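PDB 4HUJ: pyrroline-5-carboxylate reductase catalytic N-terminal domain-containing protein from Sinorhizobium meliloti, which is of unknown function but probably binds a dinucleotide such as NAD(P) and may act as an oxidoreductase. Local coordinates for residues A[40-45]-A[187-192]; A[149-154]-A[167-172]. One frame throughout, in Å; residues are numbered along the deposited sequence.

Contact 1: residues A[40-45]-A[187-192]; sequences ERFTAA and SSLGFA
Leu189 reaches from the C-terminal end of helix 176-188 to the last turn of helix 32-44, where one methyl does most of the apolar work. Its CD2 sits over a face of the Phe42 ring, a CH-pi contact 4.0 Å from the ring centroid and 15° off the ring normal. Leu189 CD2 also lies 3.6 Å from Arg41 O and meets the CA of Phe42, while the second methyl, CD1, only approaches the rim at Phe42 CE2. Ala45, just past the helix end, packs its CB 3.5 Å from Ser188 O and against the backbone of Leu189.

Arg41 makes the other apolar contact with the aliphatic part of its chain. CG stands anti to the carbonyl carbon (chi1 -71°) at the edge of the Phe191 ring, the bend at chi2 lays Arg41 CD there too, 3.7 Å from Phe191 CE1, and the bend at chi3 carries the guanidinium on. The guanidinium plane is turned 71° from the ring plane, so the two do not stack.

Polar links run through water. Water 1 donates to Arg41 O and, at 2.6 Å, to Leu189 O, and it accepts from Arg41 NH1 at 2.9 Å. NH2 of the same arginine bonds to Ala157 O, which fixes the guanidinium from a second direction. With an alanine in place of Arg41, the water would probably lose the N-H it accepts from, Ala157 O would lose this partner and a gap would open along the edge of Phe191.

Gly190, with its positive phi, belongs to a Schellman motif after helix 176-188, where the chain turns toward strand 192-195. Helix 32-44 follows the glycine-rich turn after strand 26-30, consistent with the first beta-alpha unit of a Rossmann-type dinucleotide-binding fold, and the contact packs the ends of the two helices together.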
loop_
_atom_site.group_PDB
_atom_site.type_symbol
_atom_site.label_atom_id
_atom_site.label_comp_id
_atom_site.label_asym_id
_atom_site.label_seq_id
_atom_site.Cartn_x
_atom_site.Cartn_y
_atom_site.Cartn_z
ATOM N N GLU A 40 5.041 -9.206 6.458
ATOM C CA GLU A 40 5.500 -10.562 6.134
ATOM C C GLU A 40 6.203 -10.615 4.784
ATOM O O GLU A 40 7.238 -11.275 4.629
ATOM C CB GLU A 40 4.333 -11.555 6.169
ATOM C CG GLU A 40 4.740 -13.021 5.897
ATOM C CD GLU A 40 3.667 -14.029 6.284
ATOM O OE1 GLU A 40 2.602 -13.618 6.804
ATOM O OE2 GLU A 40 3.899 -15.242 6.069
ATOM N N ARG A 41 5.644 -9.911 3.806
ATOM C CA ARG A 41 6.232 -9.897 2.475
ATOM C C ARG A 41 7.556 -9.135 2.427
ATOM O O ARG A 41 8.485 -9.567 1.753
ATOM C CB ARG A 41 5.239 -9.351 1.448
ATOM C CG ARG A 41 4.077 -10.294 1.163
ATOM C CD ARG A 41 4.590 -11.612 0.590
ATOM N NE ARG A 41 4.521 -12.733 1.528
ATOM C CZ ARG A 41 5.423 -13.710 1.614
ATOM N NH1 ARG A 41 6.526 -13.682 0.871
ATOM N NH2 ARG A 41 5.240 -14.704 2.478
ATOM N N PHE A 42 7.633 -8.010 3.134
ATOM C CA PHE A 42 8.880 -7.241 3.220
ATOM C C PHE A 42 9.986 -8.080 3.875
ATOM O O PHE A 42 11.129 -8.116 3.392
ATOM C CB PHE A 42 8.658 -5.927 3.975
ATOM C CG PHE A 42 8.199 -4.787 3.099
ATOM C CD1 PHE A 42 9.104 -3.831 2.650
ATOM C CD2 PHE A 42 6.863 -4.672 2.718
ATOM C CE1 PHE A 42 8.688 -2.769 1.840
ATOM C CE2 PHE A 42 6.436 -3.623 1.909
ATOM C CZ PHE A 42 7.346 -2.664 1.471
ATOM N N THR A 43 9.620 -8.777 4.948
ATOM C CA THR A 43 10.536 -9.643 5.687
ATOM C C THR A 43 11.053 -10.800 4.833
ATOM O O THR A 43 12.262 -11.047 4.787
ATOM C CB THR A 43 9.880 -10.158 6.982
ATOM O OG1 THR A 43 9.545 -9.036 7.798
ATOM C CG2 THR A 43 10.823 -11.080 7.762
ATOM N N ALA A 44 10.144 -11.487 4.145
ATOM C CA ALA A 44 10.526 -12.606 3.286
ATOM C C ALA A 44 11.467 -12.153 2.166
ATOM O O ALA A 44 12.374 -12.891 1.777
ATOM C CB ALA A 44 9.300 -13.289 2.716
ATOM N N ALA A 45 11.260 -10.929 1.675
ATOM C CA ALA A 45 12.086 -10.359 0.606
ATOM C C ALA A 45 13.334 -9.624 1.116
ATOM O O ALA A 45 14.120 -9.098 0.317
ATOM C CB ALA A 45 11.248 -9.434 -0.267
ATOM N N SER A 187 7.891 -6.106 -7.672
ATOM C CA SER A 187 8.773 -7.136 -8.233
ATOM C C SER A 187 9.769 -7.651 -7.204
ATOM O O SER A 187 10.017 -8.859 -7.120
ATOM C CB SER A 187 9.524 -6.591 -9.452
ATOM O OG SER A 187 8.655 -6.462 -10.562
ATOM N N SER A 188 10.320 -6.730 -6.418
ATOM C CA SER A 188 11.291 -7.067 -5.378
ATOM C C SER A 188 10.672 -7.904 -4.268
ATOM O O SER A 188 11.345 -8.739 -3.670
ATOM C CB SER A 188 11.928 -5.804 -4.797
ATOM O OG SER A 188 12.776 -5.197 -5.753
ATOM N N LEU A 189 9.387 -7.669 -4.000
ATOM C CA LEU A 189 8.627 -8.464 -3.039
ATOM C C LEU A 189 8.255 -9.854 -3.566
ATOM O O LEU A 189 7.719 -10.671 -2.822
ATOM C CB LEU A 189 7.359 -7.709 -2.608
ATOM C CG LEU A 189 7.521 -6.423 -1.793
ATOM C CD1 LEU A 189 6.179 -5.722 -1.660
ATOM C CD2 LEU A 189 8.109 -6.693 -0.413
ATOM N N GLY A 190 8.532 -10.117 -4.844
ATOM C CA GLY A 190 8.263 -11.427 -5.456
ATOM C C GLY A 190 6.965 -11.543 -6.241
ATOM O O GLY A 190 6.649 -12.602 -6.801
ATOM N N PHE A 191 6.202 -10.459 -6.271
ATOM C CA PHE A 191 4.963 -10.400 -7.043
ATOM C C PHE A 191 5.234 -9.971 -8.481
ATOM O O PHE A 191 6.324 -9.486 -8.809
ATOM C CB PHE A 191 3.979 -9.425 -6.387
ATOM C CG PHE A 191 3.489 -9.868 -5.038
ATOM C CD1 PHE A 191 4.245 -9.626 -3.893
ATOM C CD2 PHE A 191 2.258 -10.502 -4.906
ATOM C CE1 PHE A 191 3.792 -10.021 -2.639
ATOM C CE2 PHE A 191 1.794 -10.911 -3.646
ATOM C CZ PHE A 191 2.562 -10.670 -2.516
ATOM N N ALA A 192 4.232 -10.146 -9.337
ATOM C CA ALA A 192 4.299 -9.671 -10.711
ATOM C C ALA A 192 3.466 -8.393 -10.829
ATOM O O ALA A 192 2.240 -8.452 -10.714
ATOM C CB ALA A 192 3.775 -10.727 -11.652
HETATM O O HOH W 1 7.944 -11.456 -0.359
#

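Contact 2: residues A[149-154]-A[167-172]; sequences NTLPAA and RVLFLS
Leu151 and Leu169 approach each other at a slant, methyl to methyl, with Leu151 CD1 3.7 Å from Leu169 CD2. Leu151 CD1 is wedged between two residues of strand 166-173, for it also lies 3.7 Å from Arg167 CG and near the carbonyl oxygen of Val168. Arg167 thus offers the aliphatic start of its chain to the leucine: with CG anti to the backbone N (chi1 -176°), CG and CD face the methyl, and the bends that follow take the guanidinium to a weak hydrogen bond from NH1 to Leu217 O.

Thr150 points its CB toward the strand, and its chi1 of 48° sets OG1 between the backbone N and the carbonyl carbon. From there Thr150 OG1 lies 3.8 Å from Leu169 CD2, so this methyl is shared between Leu151 and the threonine oxygen. Two waters carry OG1 on to the strand backbone. Water 2, 2.7 Å from Thr150 OG1, donates to Val168 O and accepts from Phe170 N, while water 3, 2.8 Å from Thr150 OG1, donates to Phe170 O.

On the strand itself, Val168 CG1 stands 3.8 Å above the centre of the Phe170 ring, and both side chains also touch Val194 of strand 192-195.

The segment 149-154, which runs into the start of helix 153-156, therefore meets the strand without direct polar bonds. Methyl packing of Leu151 joins it at one end; at the other, two ordered waters give the buried hydroxyl and three backbone groups polar partners across a gap too wide for Thr150 OG1 to bond directly, 4.4 Å from Phe170 N.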
loop_
_atom_site.group_PDB
_atom_site.type_symbol
_atom_site.label_atom_id
_atom_site.label_comp_id
_atom_site.label_asym_id
_atom_site.label_seq_id
_atom_site.Cartn_x
_atom_site.Cartn_y
_atom_site.Cartn_z
ATOM N N ASN A 149 -4.473 -2.949 -3.032
ATOM C CA ASN A 149 -5.883 -2.956 -2.630
ATOM C C ASN A 149 -6.652 -4.162 -3.179
ATOM O O ASN A 149 -7.813 -4.380 -2.837
ATOM C CB ASN A 149 -6.570 -1.678 -3.118
ATOM C CG ASN A 149 -6.798 -1.687 -4.620
ATOM O OD1 ASN A 149 -5.847 -1.672 -5.397
ATOM N ND2 ASN A 149 -8.064 -1.728 -5.034
ATOM N N THR A 150 -6.001 -4.943 -4.037
ATOM C CA THR A 150 -6.722 -5.913 -4.850
ATOM C C THR A 150 -6.838 -7.297 -4.228
ATOM O O THR A 150 -7.736 -8.058 -4.583
ATOM C CB THR A 150 -6.078 -6.047 -6.230
ATOM O OG1 THR A 150 -4.663 -6.196 -6.061
ATOM C CG2 THR A 150 -6.359 -4.791 -7.060
ATOM N N LEU A 151 -5.930 -7.633 -3.321
ATOM C CA LEU A 151 -5.908 -8.979 -2.776
ATOM C C LEU A 151 -6.308 -9.028 -1.308
ATOM O O LEU A 151 -5.937 -8.145 -0.534
ATOM C CB LEU A 151 -4.523 -9.606 -2.968
ATOM C CG LEU A 151 -4.032 -9.778 -4.409
ATOM C CD1 LEU A 151 -2.673 -10.442 -4.394
ATOM C CD2 LEU A 151 -5.027 -10.592 -5.241
ATOM N N PRO A 152 -7.053 -10.081 -0.919
ATOM C CA PRO A 152 -7.273 -10.356 0.487
ATOM C C PRO A 152 -5.930 -10.532 1.193
ATOM O O PRO A 152 -4.989 -11.050 0.596
ATOM C CB PRO A 152 -8.021 -11.699 0.478
ATOM C CG PRO A 152 -8.561 -11.840 -0.883
ATOM C CD PRO A 152 -7.634 -11.120 -1.790
ATOM N N ALA A 153 -5.863 -10.111 2.453
ATOM C CA ALA A 153 -4.656 -10.236 3.258
ATOM C C ALA A 153 -4.084 -11.655 3.270
ATOM O O ALA A 153 -2.868 -11.830 3.208
ATOM C CB ALA A 153 -4.914 -9.744 4.667
ATOM N N ALA A 154 -4.952 -12.667 3.325
ATOM C CA ALA A 154 -4.485 -14.058 3.378
ATOM C C ALA A 154 -3.753 -14.460 2.097
ATOM O O ALA A 154 -2.832 -15.283 2.132
ATOM C CB ALA A 154 -5.643 -15.009 3.660
ATOM N N ARG A 167 2.315 -14.328 -8.171
ATOM C CA ARG A 167 1.052 -13.663 -7.855
ATOM C C ARG A 167 1.021 -12.247 -8.434
ATOM O O ARG A 167 1.964 -11.475 -8.261
ATOM C CB ARG A 167 0.836 -13.638 -6.336
ATOM C CG ARG A 167 -0.502 -13.042 -5.868
ATOM C CD ARG A 167 -1.700 -13.833 -6.418
ATOM N NE ARG A 167 -1.776 -15.195 -5.878
ATOM C CZ ARG A 167 -2.314 -16.235 -6.522
ATOM N NH1 ARG A 167 -2.811 -16.096 -7.747
ATOM N NH2 ARG A 167 -2.348 -17.429 -5.942
ATOM N N VAL A 168 -0.077 -11.913 -9.109
ATOM C CA VAL A 168 -0.205 -10.628 -9.785
ATOM C C VAL A 168 -0.734 -9.547 -8.853
ATOM O O VAL A 168 -1.745 -9.743 -8.165
ATOM C CB VAL A 168 -1.125 -10.729 -11.031
ATOM C CG1 VAL A 168 -1.434 -9.341 -11.615
ATOM C CG2 VAL A 168 -0.484 -11.622 -12.083
ATOM N N LEU A 169 -0.036 -8.414 -8.852
ATOM C CA LEU A 169 -0.528 -7.194 -8.216
ATOM C C LEU A 169 -0.690 -6.115 -9.272
ATOM O O LEU A 169 0.294 -5.631 -9.844
ATOM C CB LEU A 169 0.414 -6.718 -7.103
ATOM C CG LEU A 169 0.292 -7.420 -5.748
ATOM C CD1 LEU A 169 1.377 -6.937 -4.796
ATOM C CD2 LEU A 169 -1.090 -7.212 -5.125
ATOM N N PHE A 170 -1.937 -5.752 -9.548
ATOM C CA PHE A 170 -2.222 -4.609 -10.412
ATOM C C PHE A 170 -1.891 -3.289 -9.710
ATOM O O PHE A 170 -2.033 -3.161 -8.491
ATOM C CB PHE A 170 -3.689 -4.624 -10.870
ATOM C CG PHE A 170 -4.039 -5.805 -11.730
ATOM C CD1 PHE A 170 -3.621 -5.859 -13.060
ATOM C CD2 PHE A 170 -4.765 -6.877 -11.208
ATOM C CE1 PHE A 170 -3.932 -6.958 -13.864
ATOM C CE2 PHE A 170 -5.086 -7.986 -12.003
ATOM C CZ PHE A 170 -4.674 -8.023 -13.336
ATOM N N LEU A 171 -1.418 -2.315 -10.482
ATOM C CA LEU A 171 -1.198 -0.961 -9.963
ATOM C C LEU A 171 -1.583 0.058 -11.019
ATOM O O LEU A 171 -1.740 -0.283 -12.190
ATOM C CB LEU A 171 0.255 -0.746 -9.511
ATOM C CG LEU A 171 1.330 -0.653 -10.604
ATOM C CD1 LEU A 171 2.450 0.271 -10.167
ATOM C CD2 LEU A 171 1.878 -2.040 -10.950
ATOM N N SER A 172 -1.751 1.306 -10.595
ATOM C CA SER A 172 -2.118 2.379 -11.501
ATOM C C SER A 172 -1.794 3.710 -10.838
ATOM O O SER A 172 -1.510 3.766 -9.640
ATOM C CB SER A 172 -3.603 2.313 -11.871
ATOM O OG SER A 172 -4.422 2.226 -10.716
HETATM O O HOH W 2 -3.892 -7.833 -8.030
HETATM O O HOH W 3 -2.656 -4.272 -6.154
#

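Both contacts are largely buried, but contact 2 lies nearer the centre of the chain and all its touching residues are buried, whereas contact 1 has an exposed serine at its margin. Contact 1 brings two helix ends together; contact 2 sets a loop against strand 166-173, which precedes helix 176-188 in the chain. They meet where Ala192 pairs with this strand, through probable hydrogen bonds of Ala192 N to Arg167 O and Ala192 O to Leu169 N, and where Phe191 packs on Leu169. At the helix ends of contact 1 a single water joins an arginine and two carbonyls; beside the sheet in contact 2 two waters serve a hydroxyl and backbone groups of the strand.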